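Local structure of protein VIRB8 (Agrobacterium tumefaciens, 2CC3) at residues A9-N12 with A13-E17; T116-P119 with G120-L124. The protein belongs to a type IV secretion system thought to direct T-DNA transfer into plant cells, and is represented here by its periplasmic domain, which forms a homodimer. All coordinates share one frame; numbering follows the deposited sequence.

Contact 1: residues A9-N12 with A13-E17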
loop_
_atom_site.group_PDB
_atom_site.type_symbol
_atom_site.label_atom_id
_atom_site.label_comp_id
_atom_site.label_asym_id
_atom_site.label_seq_id
_atom_site.Cartn_x
_atom_site.Cartn_y
_atom_site.Cartn_z
ATOM N N ALA A 9 -0.908 -16.632 3.470
ATOM C CA ALA A 9 -1.430 -15.285 3.801
ATOM C C ALA A 9 -0.674 -14.193 3.053
ATOM O O ALA A 9 -1.276 -13.284 2.465
ATOM C CB ALA A 9 -1.415 -15.024 5.318
ATOM N N VAL A 10 0.650 -14.289 3.082
ATOM C CA VAL A 10 1.523 -13.388 2.345
ATOM C C VAL A 10 1.259 -13.386 0.833
ATOM O O VAL A 10 1.218 -12.315 0.215
ATOM C CB VAL A 10 3.001 -13.675 2.702
ATOM C CG1 VAL A 10 3.959 -12.726 1.964
ATOM C CG2 VAL A 10 3.181 -13.498 4.211
ATOM N N VAL A 11 1.096 -14.561 0.235
ATOM C CA VAL A 11 0.705 -14.648 -1.187
ATOM C C VAL A 11 -0.516 -13.807 -1.496
ATOM O O VAL A 11 -0.468 -12.923 -2.377
ATOM C CB VAL A 11 0.431 -16.092 -1.626
ATOM C CG1 VAL A 11 -0.091 -16.123 -3.053
ATOM C CG2 VAL A 11 1.734 -16.936 -1.567
ATOM N N ASN A 12 -1.601 -14.064 -0.748
ATOM C CA ASN A 12 -2.918 -13.492 -1.040
ATOM C C ASN A 12 -2.923 -11.995 -0.907
ATOM O O ASN A 12 -3.542 -11.274 -1.715
ATOM C CB ASN A 12 -4.012 -14.086 -0.136
ATOM C CG ASN A 12 -4.245 -15.569 -0.370
ATOM O OD1 ASN A 12 -3.839 -16.145 -1.372
ATOM N ND2 ASN A 12 -4.890 -16.196 0.585
ATOM N N ALA A 13 -2.232 -11.535 0.138
ATOM C CA ALA A 13 -2.004 -10.138 0.384
ATOM C C ALA A 13 -1.176 -9.472 -0.718
ATOM O O ALA A 13 -1.511 -8.366 -1.156
ATOM C CB ALA A 13 -1.372 -9.927 1.795
ATOM N N SER A 14 -0.091 -10.095 -1.159
ATOM C CA SER A 14 0.794 -9.408 -2.163
ATOM C C SER A 14 0.103 -9.361 -3.555
ATOM O O SER A 14 0.231 -8.382 -4.297
ATOM C CB SER A 14 2.193 -10.049 -2.303
ATOM O OG SER A 14 2.868 -10.328 -1.075
ATOM N N LEU A 15 -0.627 -10.427 -3.881
ATOM C CA LEU A 15 -1.305 -10.546 -5.176
ATOM C C LEU A 15 -2.471 -9.604 -5.278
ATOM O O LEU A 15 -2.688 -8.988 -6.332
ATOM C CB LEU A 15 -1.715 -11.998 -5.454
ATOM C CG LEU A 15 -0.566 -12.982 -5.721
ATOM C CD1 LEU A 15 -1.049 -14.425 -5.622
ATOM C CD2 LEU A 15 0.086 -12.738 -7.068
ATOM N N TRP A 16 -3.167 -9.418 -4.153
ATOM C CA TRP A 16 -4.257 -8.434 -4.056
ATOM C C TRP A 16 -3.768 -7.029 -4.109
ATOM O O TRP A 16 -4.366 -6.153 -4.752
ATOM C CB TRP A 16 -5.093 -8.628 -2.789
ATOM C CG TRP A 16 -6.008 -7.475 -2.609
ATOM C CD1 TRP A 16 -5.970 -6.554 -1.594
ATOM C CD2 TRP A 16 -7.046 -7.056 -3.488
ATOM N NE1 TRP A 16 -6.927 -5.600 -1.783
ATOM C CE2 TRP A 16 -7.608 -5.881 -2.938
ATOM C CE3 TRP A 16 -7.565 -7.555 -4.693
ATOM C CZ2 TRP A 16 -8.672 -5.199 -3.549
ATOM C CZ3 TRP A 16 -8.613 -6.871 -5.301
ATOM C CH2 TRP A 16 -9.145 -5.712 -4.734
ATOM N N GLU A 17 -2.685 -6.768 -3.391
ATOM C CA GLU A 17 -2.036 -5.459 -3.497
ATOM C C GLU A 17 -1.605 -5.204 -4.958
ATOM O O GLU A 17 -1.789 -4.105 -5.491
ATOM C CB GLU A 17 -0.862 -5.381 -2.535
ATOM C CG GLU A 17 -0.111 -4.078 -2.586
ATOM C CD GLU A 17 1.256 -4.182 -1.951
ATOM O OE1 GLU A 17 1.603 -5.261 -1.369
ATOM O OE2 GLU A 17 1.994 -3.182 -2.055
#

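Contact 2: residues T116-P119 with G120-L124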
loop_
_atom_site.group_PDB
_atom_site.type_symbol
_atom_site.label_atom_id
_atom_site.label_comp_id
_atom_site.label_asym_id
_atom_site.label_seq_id
_atom_site.Cartn_x
_atom_site.Cartn_y
_atom_site.Cartn_z
ATOM N N THR A 116 14.113 -16.228 -4.813
ATOM C CA THR A 116 14.809 -16.306 -3.520
ATOM C C THR A 116 15.440 -15.001 -3.033
ATOM O O THR A 116 15.561 -14.781 -1.818
ATOM C CB THR A 116 15.875 -17.428 -3.499
ATOM O OG1 THR A 116 16.416 -17.613 -4.819
ATOM C CG2 THR A 116 15.258 -18.732 -3.024
ATOM N N SER A 117 15.823 -14.135 -3.967
ATOM C CA SER A 117 16.611 -12.977 -3.624
ATOM C C SER A 117 16.032 -11.701 -4.242
ATOM O O SER A 117 15.541 -11.715 -5.366
ATOM C CB SER A 117 18.065 -13.228 -4.031
ATOM O OG SER A 117 18.258 -13.019 -5.420
ATOM N N LEU A 118 16.043 -10.616 -3.475
ATOM C CA LEU A 118 15.544 -9.323 -3.947
ATOM C C LEU A 118 16.489 -8.285 -3.380
ATOM O O LEU A 118 17.005 -8.496 -2.292
ATOM C CB LEU A 118 14.131 -9.051 -3.426
ATOM C CG LEU A 118 12.915 -9.682 -4.109
ATOM C CD1 LEU A 118 11.709 -9.320 -3.299
ATOM C CD2 LEU A 118 12.743 -9.150 -5.528
ATOM N N PRO A 119 16.747 -7.186 -4.116
ATOM C CA PRO A 119 17.401 -6.036 -3.449
ATOM C C PRO A 119 16.603 -5.588 -2.223
ATOM O O PRO A 119 15.380 -5.802 -2.182
ATOM C CB PRO A 119 17.412 -4.943 -4.523
ATOM C CG PRO A 119 16.732 -5.486 -5.719
ATOM C CD PRO A 119 16.517 -6.964 -5.550
ATOM N N GLY A 120 17.277 -5.014 -1.229
ATOM C CA GLY A 120 16.632 -4.570 0.001
ATOM C C GLY A 120 15.426 -3.700 -0.230
ATOM O O GLY A 120 14.374 -3.939 0.341
ATOM N N ARG A 121 15.580 -2.694 -1.092
ATOM C CA ARG A 121 14.497 -1.756 -1.441
ATOM C C ARG A 121 13.213 -2.424 -1.951
ATOM O O ARG A 121 12.127 -1.896 -1.771
ATOM C CB ARG A 121 14.997 -0.749 -2.459
ATOM C CG ARG A 121 15.495 -1.378 -3.781
ATOM C CD ARG A 121 16.092 -0.308 -4.752
ATOM N NE ARG A 121 15.280 0.916 -4.908
ATOM C CZ ARG A 121 14.029 0.969 -5.383
ATOM N NH1 ARG A 121 13.387 -0.126 -5.754
ATOM N NH2 ARG A 121 13.408 2.136 -5.480
ATOM N N LEU A 122 13.367 -3.592 -2.576
ATOM C CA LEU A 122 12.267 -4.424 -3.051
ATOM C C LEU A 122 11.760 -5.425 -2.005
ATOM O O LEU A 122 10.583 -5.607 -1.843
ATOM C CB LEU A 122 12.668 -5.161 -4.346
ATOM C CG LEU A 122 12.475 -4.465 -5.698
ATOM C CD1 LEU A 122 13.309 -3.268 -5.845
ATOM C CD2 LEU A 122 12.768 -5.396 -6.865
ATOM N N ARG A 123 12.672 -6.067 -1.296
ATOM C CA ARG A 123 12.312 -6.941 -0.179
ATOM C C ARG A 123 11.342 -6.228 0.787
ATOM O O ARG A 123 10.368 -6.819 1.259
ATOM C CB ARG A 123 13.599 -7.386 0.556
ATOM C CG ARG A 123 13.424 -8.517 1.563
ATOM C CD ARG A 123 12.675 -9.689 0.963
ATOM N NE ARG A 123 13.595 -10.605 0.324
ATOM C CZ ARG A 123 13.284 -11.799 -0.160
ATOM N NH1 ARG A 123 12.043 -12.241 -0.077
ATOM N NH2 ARG A 123 14.236 -12.567 -0.716
ATOM N N LEU A 124 11.616 -4.955 1.049
ATOM C CA LEU A 124 10.802 -4.106 1.937
ATOM C C LEU A 124 9.291 -4.016 1.586
ATOM O O LEU A 124 8.471 -3.785 2.456
ATOM C CB LEU A 124 11.415 -2.695 1.986
ATOM C CG LEU A 124 10.917 -1.678 3.010
ATOM C CD1 LEU A 124 11.351 -2.025 4.453
ATOM C CD2 LEU A 124 11.382 -0.320 2.617
HETATM O O HOH W 1 12.150 -14.300 -1.436
#

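Contact 1: residues A9-N12 with A13-E17
Asn-12 and Ala-13 sit in the middle of helix 6-23, and each links to the residue four places along the chain. The carbonyl of Asn-12 accepts from Trp-16 N at 3.1 Å; this donor stands above the carbonyl plane, 36° out of it. One residue on, Ala-13 N gives a straighter bond to Ala-9 O (3.1 Å, N-H...O angle 166°), and its CB lies 3.4 Å from Ala-9 O. The apolar contact is between Val-11 and Leu-15. Val-11 CG1, anti to the backbone N (chi1 175°), lies beside Leu-15, the two side chains pointing the same way. CG1 and Leu-15 CD1 approach to 3.2 Å, closer than carbons usually come, so the exact fit there is doubtful even though the pairing is clear. Ser-14 turns its hydroxyl back onto the preceding turn: Val-10 O takes a bond from Ser-14 N and another from Ser-14 OG, both 2.9 Å long, arriving from opposite faces of its carbonyl plane. The hydroxyl is thereby satisfied within the helix, as is common for a buried helical serine. The side chain of Val-10 packs on Val-10 of the second subunit. Asn-12 instead spends its OD1 outside the helix, on Gln-86 NE2. Helix 6-23 lies against the antiparallel sheet of this NTF2-like domain: Trp-16 sets its ring edge-to-face with His-75, Val-11 and Leu-15 face Tyr-112 on strand 102-114, and Leu-15 also meets strands 85-96 and 130-139.

Contact 2: residues T116-P119 with G120-L124
Arg-123 folds its side chain back over the loop that leads into the short helix 120-123, whose N-cap position is held by Pro-119. The cap carbonyl starts the helical bonding: Pro-119 O receives Arg-123 N at 2.9 Å, almost straight (173°), together with a weak bond from Leu-122 N at 3.0 Å. Arg-123 CB rests near this same oxygen. Beyond it the chain bends at chi2 (50°) and again at chi3 (88°), and these two kinks turn the guanidinium back toward the residues before the helix. NE passes Leu-118 CB at 4.1 Å, and the leucine covers one face of the flat group, with CD1 above the plane but displaced toward its rim. Thr-116 O lies at the edge, in the plane of the guanidinium, where NH2 reaches it at 2.8 Å in a bond that is weak because the N-H points well off the line; CZ lies behind NH2. NH1 has a firmer partner in Pro-127 O and also donates to a water, which in turn bonds weakly to Thr-116 O. The terminal group thus ties together loop residues on both flanks of the helix, and Met-4 of the second subunit packs on the same arginine. Leu-118 and Leu-122 meet at about a right angle, Leu-118 CD2 lying 4.0 Å from Leu-122 CD2. The ring of Pro-119 closes this small apolar patch, its CG standing 4.1 Å from both CD1 and CD2 of Leu-122.

Contact 1 is largely buried, within helix 6-23 against the sheet, whereas contact 2 lies on the surface, in the link from strand 102-114 to strand 130-139. Their centres are about 16 Å apart and they do not touch. Both use i to i+4 backbone bonds, but differ in what surrounds them: residues 9-17 combine regular helical bonds with close apolar packing on strands, while residues 116-124 combine the carbonyl of the N-cap residue and a small leucine-proline patch with a bent arginine, whose bond to the loop is weak. Each reaches the other copy of the protein: Ala-13 and Trp-16 of contact 1 pack on Leu-124 of the second subunit, a residue belonging to its contact 2.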